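Side-chain contacts in fucolectin-related protein (Streptococcus pneumoniae, PDB 2WMF), which probably hydrolyses fucose-containing blood-group antigens of the host, as a family 98 glycoside hydrolase of a pneumococcus that uses fucose: residues A[357-360]-A[366-369]; A[433-438]-A[442-447]. One frame throughout, in Å; residues are numbered along the deposited sequence.

Contact 1: residues A[357-360]-A[366-369]; sequences YSND and YNNG
Tyr357 and Tyr366 make the tight part of this contact, within the loop between strands 337-340 and 376-377, which folds back on itself and packs on helix 219-231. Their side chains run alongside each other and point the same way, with the edge of Tyr357 turned toward the face of Tyr366 in an offset edge-to-face pair, the planes 81° apart. The CD1-CE1 side of Tyr357 does the touching: its CD1 lies 3.4 Å from CD1 of Tyr366, and its CE1 3.5 Å from CE1 of Tyr366. Tyr357 gets there with CG between its own N and carbonyl carbon (chi1 69°), which places the ring beside that of Tyr366. At the backbone end of the pair one bond, Asn367 N to Tyr357 O at 2.9 Å, joins the two runs of chain, and CB of Tyr357 rests 3.4 Å from Asn368 O. Ser358 CB comes up to the edge of the Tyr366 ring, while its OG accepts from Asp360 N in an ST turn. Ala220 and Ser224 of helix 219-231, which follows the sixth strand of the parallel eight-stranded barrel, pack on this aromatic side.

The other side is looser. Asn359 is exposed, and its side chain crosses that of Asn367 at about a right angle.

At the far end of the rings a single water joins the two hydroxyls, 2.7 Å from Tyr357 OH and donating to Tyr366 OH at 2.8 Å. Tyr357 OH also bonds to Leu374 N, and Tyr366 OH to Asp223 OD2 of helix 219-231. The buried phenol oxygens are therefore satisfied at the hydroxyl end of an otherwise apolar pair, and water and carboxylate together should restrict how Tyr366 can turn its hydroxyl hydrogen.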
loop_
_atom_site.group_PDB
_atom_site.type_symbol
_atom_site.label_atom_id
_atom_site.label_comp_id
_atom_site.label_asym_id
_atom_site.label_seq_id
_atom_site.Cartn_x
_atom_site.Cartn_y
_atom_site.Cartn_z
ATOM N N TYR A 357 9.388 -13.196 -9.943
ATOM C CA TYR A 357 9.529 -12.149 -8.975
ATOM C C TYR A 357 8.835 -12.260 -7.646
ATOM O O TYR A 357 8.956 -11.355 -6.816
ATOM C CB TYR A 357 9.229 -10.836 -9.614
ATOM C CG TYR A 357 7.810 -10.513 -10.048
ATOM C CD1 TYR A 357 6.851 -10.103 -9.142
ATOM C CD2 TYR A 357 7.470 -10.490 -11.393
ATOM C CE1 TYR A 357 5.549 -9.746 -9.573
ATOM C CE2 TYR A 357 6.174 -10.117 -11.823
ATOM C CZ TYR A 357 5.254 -9.719 -10.902
ATOM O OH TYR A 357 4.017 -9.307 -11.332
ATOM N N SER A 358 8.132 -13.364 -7.414
ATOM C CA SER A 358 7.639 -13.655 -6.074
ATOM C C SER A 358 7.702 -15.158 -5.847
ATOM O O SER A 358 7.027 -15.943 -6.550
ATOM C CB SER A 358 6.187 -13.185 -5.843
ATOM O OG SER A 358 5.779 -13.529 -4.512
ATOM N N ASN A 359 8.477 -15.539 -4.828
ATOM C CA ASN A 359 8.555 -16.928 -4.376
ATOM C C ASN A 359 7.397 -17.282 -3.439
ATOM O O ASN A 359 7.190 -18.464 -3.106
ATOM C CB ASN A 359 9.890 -17.189 -3.640
ATOM C CG ASN A 359 11.145 -16.995 -4.515
ATOM O OD1 ASN A 359 12.205 -16.572 -4.006
ATOM N ND2 ASN A 359 11.051 -17.341 -5.796
ATOM N N ASP A 360 6.640 -16.265 -2.977
ATOM C CA ASP A 360 5.686 -16.478 -1.894
ATOM C C ASP A 360 4.548 -15.461 -1.971
ATOM O O ASP A 360 4.653 -14.338 -1.448
ATOM C CB ASP A 360 6.372 -16.309 -0.537
ATOM C CG ASP A 360 5.451 -16.616 0.646
ATOM O OD1 ASP A 360 4.265 -16.962 0.463
ATOM O OD2 ASP A 360 5.934 -16.455 1.792
ATOM N N TYR A 366 8.300 -8.293 -3.067
ATOM C CA TYR A 366 8.797 -8.892 -4.313
ATOM C C TYR A 366 10.314 -9.185 -4.204
ATOM O O TYR A 366 11.049 -8.417 -3.607
ATOM C CB TYR A 366 8.558 -7.948 -5.483
ATOM C CG TYR A 366 7.083 -7.833 -5.809
ATOM C CD1 TYR A 366 6.308 -8.987 -5.973
ATOM C CD2 TYR A 366 6.437 -6.587 -5.885
ATOM C CE1 TYR A 366 4.953 -8.901 -6.280
ATOM C CE2 TYR A 366 5.074 -6.501 -6.199
ATOM C CZ TYR A 366 4.330 -7.655 -6.401
ATOM O OH TYR A 366 2.980 -7.589 -6.728
ATOM N N ASN A 367 10.784 -10.255 -4.832
ATOM C CA ASN A 367 12.224 -10.537 -4.776
ATOM C C ASN A 367 13.020 -9.742 -5.814
ATOM O O ASN A 367 14.172 -9.417 -5.622
ATOM C CB ASN A 367 12.456 -11.996 -5.030
ATOM C CG ASN A 367 11.743 -12.869 -4.030
ATOM O OD1 ASN A 367 12.309 -13.211 -2.953
ATOM N ND2 ASN A 367 10.522 -13.226 -4.340
ATOM N N ASN A 368 12.353 -9.470 -6.931
ATOM C CA ASN A 368 12.991 -8.972 -8.162
ATOM C C ASN A 368 12.139 -7.822 -8.703
ATOM O O ASN A 368 10.908 -7.970 -8.761
ATOM C CB ASN A 368 13.007 -10.147 -9.174
ATOM C CG ASN A 368 14.036 -10.012 -10.253
ATOM O OD1 ASN A 368 14.583 -8.938 -10.500
ATOM N ND2 ASN A 368 14.355 -11.162 -10.889
ATOM N N GLY A 369 12.784 -6.771 -9.211
ATOM C CA GLY A 369 12.114 -5.664 -9.875
ATOM C C GLY A 369 12.232 -5.653 -11.390
ATOM O O GLY A 369 11.741 -4.744 -12.013
HETATM O O HOH W 1 2.479 -8.539 -9.312
#

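Contact 2: residues A[433-438]-A[442-447]; sequences IYNSNA and KNQQVM
This is a mostly polar contact at a crossing between two antiparallel sheets: strand 430-434 leaves one, and after a loop, 435-443, the chain enters the other as strand 444-449. Gln444 carries it. Its chain runs extended beyond CG (chi2 175°), which brings the amide to the backbone of the loop, and both ends of that amide are used. OE1 accepts from Ser436 N at 2.8 Å, the donor standing well above the carbonyl plane, and NE2 donates within its own amide plane to Ser436 OG at 3.1 Å.

The amide of Asn435 lies stacked on that of Gln444, the planes only 2° apart although the two side chains cross at about a right angle. OD1 of Asn435 accepts from Asn437 N, 2.9 Å away and nearly along the C=O axis. This Asx turn bends the chain just after strand 430-434, where it leaves its sheet for the facing one; the two sheets pack together as in a beta-sandwich. The other end of the amide faces the partner segment: Asn435 ND2 reaches Lys442 O at 3.0 Å, in the carbonyl plane and on a lone pair, and bonds to Leu462 O as well. Lys442 O takes a second donor, Asn437 ND2 at 3.0 Å, which arrives from above the carbonyl plane. One carbonyl thus holds two asparagine side chains of the loop.

Towards the strands the contact becomes apolar and wider. Ile433 and Val446 both point inward between the sheets and meet through their CG2 methyls at 4.2 Å, with Leu460 and Leu462 of strand 457-462 also packing on Ile433.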
loop_
_atom_site.group_PDB
_atom_site.type_symbol
_atom_site.label_atom_id
_atom_site.label_comp_id
_atom_site.label_asym_id
_atom_site.label_seq_id
_atom_site.Cartn_x
_atom_site.Cartn_y
_atom_site.Cartn_z
ATOM N N ILE A 433 14.493 0.215 -4.205
ATOM C CA ILE A 433 15.263 -0.887 -3.650
ATOM C C ILE A 433 14.723 -1.290 -2.269
ATOM O O ILE A 433 14.367 -0.428 -1.462
ATOM C CB ILE A 433 16.736 -0.450 -3.450
ATOM C CG1 ILE A 433 17.341 0.053 -4.763
ATOM C CG2 ILE A 433 17.567 -1.540 -2.823
ATOM C CD1 ILE A 433 18.135 1.310 -4.577
ATOM N N TYR A 434 14.728 -2.586 -1.982
ATOM C CA TYR A 434 14.555 -3.071 -0.612
ATOM C C TYR A 434 15.118 -4.469 -0.393
ATOM O O TYR A 434 15.362 -5.228 -1.319
ATOM C CB TYR A 434 13.120 -2.953 -0.111
ATOM C CG TYR A 434 11.969 -3.617 -0.853
ATOM C CD1 TYR A 434 11.896 -5.010 -1.001
ATOM C CD2 TYR A 434 10.896 -2.852 -1.381
ATOM C CE1 TYR A 434 10.838 -5.611 -1.676
ATOM C CE2 TYR A 434 9.813 -3.452 -2.009
ATOM C CZ TYR A 434 9.762 -4.833 -2.152
ATOM O OH TYR A 434 8.676 -5.441 -2.741
ATOM N N ASN A 435 15.277 -4.790 0.901
ATOM C CA ASN A 435 15.589 -6.138 1.333
ATOM C C ASN A 435 14.240 -6.890 1.382
ATOM O O ASN A 435 13.307 -6.417 2.035
ATOM C CB ASN A 435 16.249 -6.094 2.715
ATOM C CG ASN A 435 16.581 -7.485 3.271
ATOM O OD1 ASN A 435 15.762 -8.411 3.179
ATOM N ND2 ASN A 435 17.819 -7.645 3.786
ATOM N N SER A 436 14.146 -8.007 0.654
ATOM C CA SER A 436 12.895 -8.736 0.464
ATOM C C SER A 436 12.541 -9.775 1.533
ATOM O O SER A 436 11.543 -10.505 1.368
ATOM C CB SER A 436 12.865 -9.437 -0.900
ATOM O OG SER A 436 13.830 -10.445 -1.001
ATOM N N ASN A 437 13.367 -9.858 2.594
ATOM C CA ASN A 437 13.117 -10.795 3.703
ATOM C C ASN A 437 12.121 -10.244 4.741
ATOM O O ASN A 437 12.437 -9.316 5.497
ATOM C CB ASN A 437 14.449 -11.123 4.382
ATOM C CG ASN A 437 15.362 -11.975 3.535
ATOM O OD1 ASN A 437 14.917 -12.773 2.706
ATOM N ND2 ASN A 437 16.686 -11.792 3.734
ATOM N N ALA A 438 10.904 -10.817 4.759
ATOM C CA ALA A 438 9.846 -10.288 5.640
ATOM C C ALA A 438 10.128 -10.580 7.107
ATOM O O ALA A 438 9.897 -9.721 7.985
ATOM C CB ALA A 438 8.433 -10.839 5.249
ATOM N N LYS A 442 18.396 -11.647 7.655
ATOM C CA LYS A 442 19.514 -11.843 6.735
ATOM C C LYS A 442 19.631 -10.649 5.793
ATOM O O LYS A 442 18.635 -10.170 5.280
ATOM C CB LYS A 442 19.387 -13.147 5.921
ATOM C CG LYS A 442 19.487 -14.418 6.782
ATOM C CD LYS A 442 20.913 -14.740 7.280
ATOM C CE LYS A 442 20.887 -15.696 8.463
ATOM N NZ LYS A 442 22.288 -15.932 8.988
ATOM N N ASN A 443 20.841 -10.165 5.628
ATOM C CA ASN A 443 21.099 -9.019 4.746
ATOM C C ASN A 443 21.071 -9.412 3.288
ATOM O O ASN A 443 21.297 -10.566 2.941
ATOM C CB ASN A 443 22.481 -8.410 5.016
ATOM C CG ASN A 443 22.527 -7.537 6.267
ATOM O OD1 ASN A 443 21.749 -7.719 7.209
ATOM N ND2 ASN A 443 23.439 -6.529 6.250
ATOM N N GLN A 444 20.775 -8.425 2.431
ATOM C CA GLN A 444 20.853 -8.585 0.985
ATOM C C GLN A 444 21.689 -7.464 0.398
ATOM O O GLN A 444 21.766 -6.358 0.954
ATOM C CB GLN A 444 19.464 -8.658 0.357
ATOM C CG GLN A 444 18.655 -9.860 0.820
ATOM C CD GLN A 444 17.211 -9.884 0.276
ATOM O OE1 GLN A 444 16.697 -8.859 -0.178
ATOM N NE2 GLN A 444 16.545 -11.044 0.375
ATOM N N GLN A 445 22.247 -7.756 -0.771
ATOM C CA GLN A 445 23.101 -6.818 -1.470
ATOM C C GLN A 445 22.603 -6.631 -2.898
ATOM O O GLN A 445 22.068 -7.554 -3.511
ATOM C CB GLN A 445 24.562 -7.297 -1.487
ATOM C CG GLN A 445 25.170 -7.524 -0.112
ATOM C CD GLN A 445 24.707 -8.804 0.576
ATOM O OE1 GLN A 445 24.635 -9.860 -0.050
ATOM N NE2 GLN A 445 24.456 -8.721 1.903
ATOM N N VAL A 446 22.782 -5.396 -3.396
ATOM C CA VAL A 446 22.595 -5.099 -4.783
ATOM C C VAL A 446 23.785 -4.311 -5.288
ATOM O O VAL A 446 24.366 -3.497 -4.563
ATOM C CB VAL A 446 21.263 -4.339 -5.058
ATOM C CG1 VAL A 446 20.030 -5.216 -4.656
ATOM C CG2 VAL A 446 21.169 -2.976 -4.406
ATOM N N MET A 447 24.102 -4.583 -6.549
ATOM C CA MET A 447 25.061 -3.778 -7.330
ATOM C C MET A 447 24.279 -3.259 -8.520
ATOM O O MET A 447 23.821 -4.026 -9.350
ATOM C CB MET A 447 26.246 -4.629 -7.803
ATOM C CG MET A 447 27.327 -3.805 -8.440
ATOM S SD MET A 447 27.053 -3.187 -10.104
ATOM C CE MET A 447 26.586 -4.640 -11.107
#

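Contact 1 closes before contact 2 opens along the chain, and their centres lie about 11 Å apart on the same side of the chain's centre, within the family 98 C-terminal region. Contact 1 belongs to the long loop between strands 337-340 and 376-377; contact 2 passes between two antiparallel sheets. They touch directly: Tyr434 OH lies 2.9 Å from Tyr366 N, a probable hydrogen bond, and Ser436 CB packs 3.4 Å from Tyr366 O. Contact 1 rests on helix 219-231 and contact 2 on helix 272-283, where Tyr434 also bonds to Asn281. Through these two helices they probably help to hold the C-terminal sheets against the parallel eight-stranded barrel.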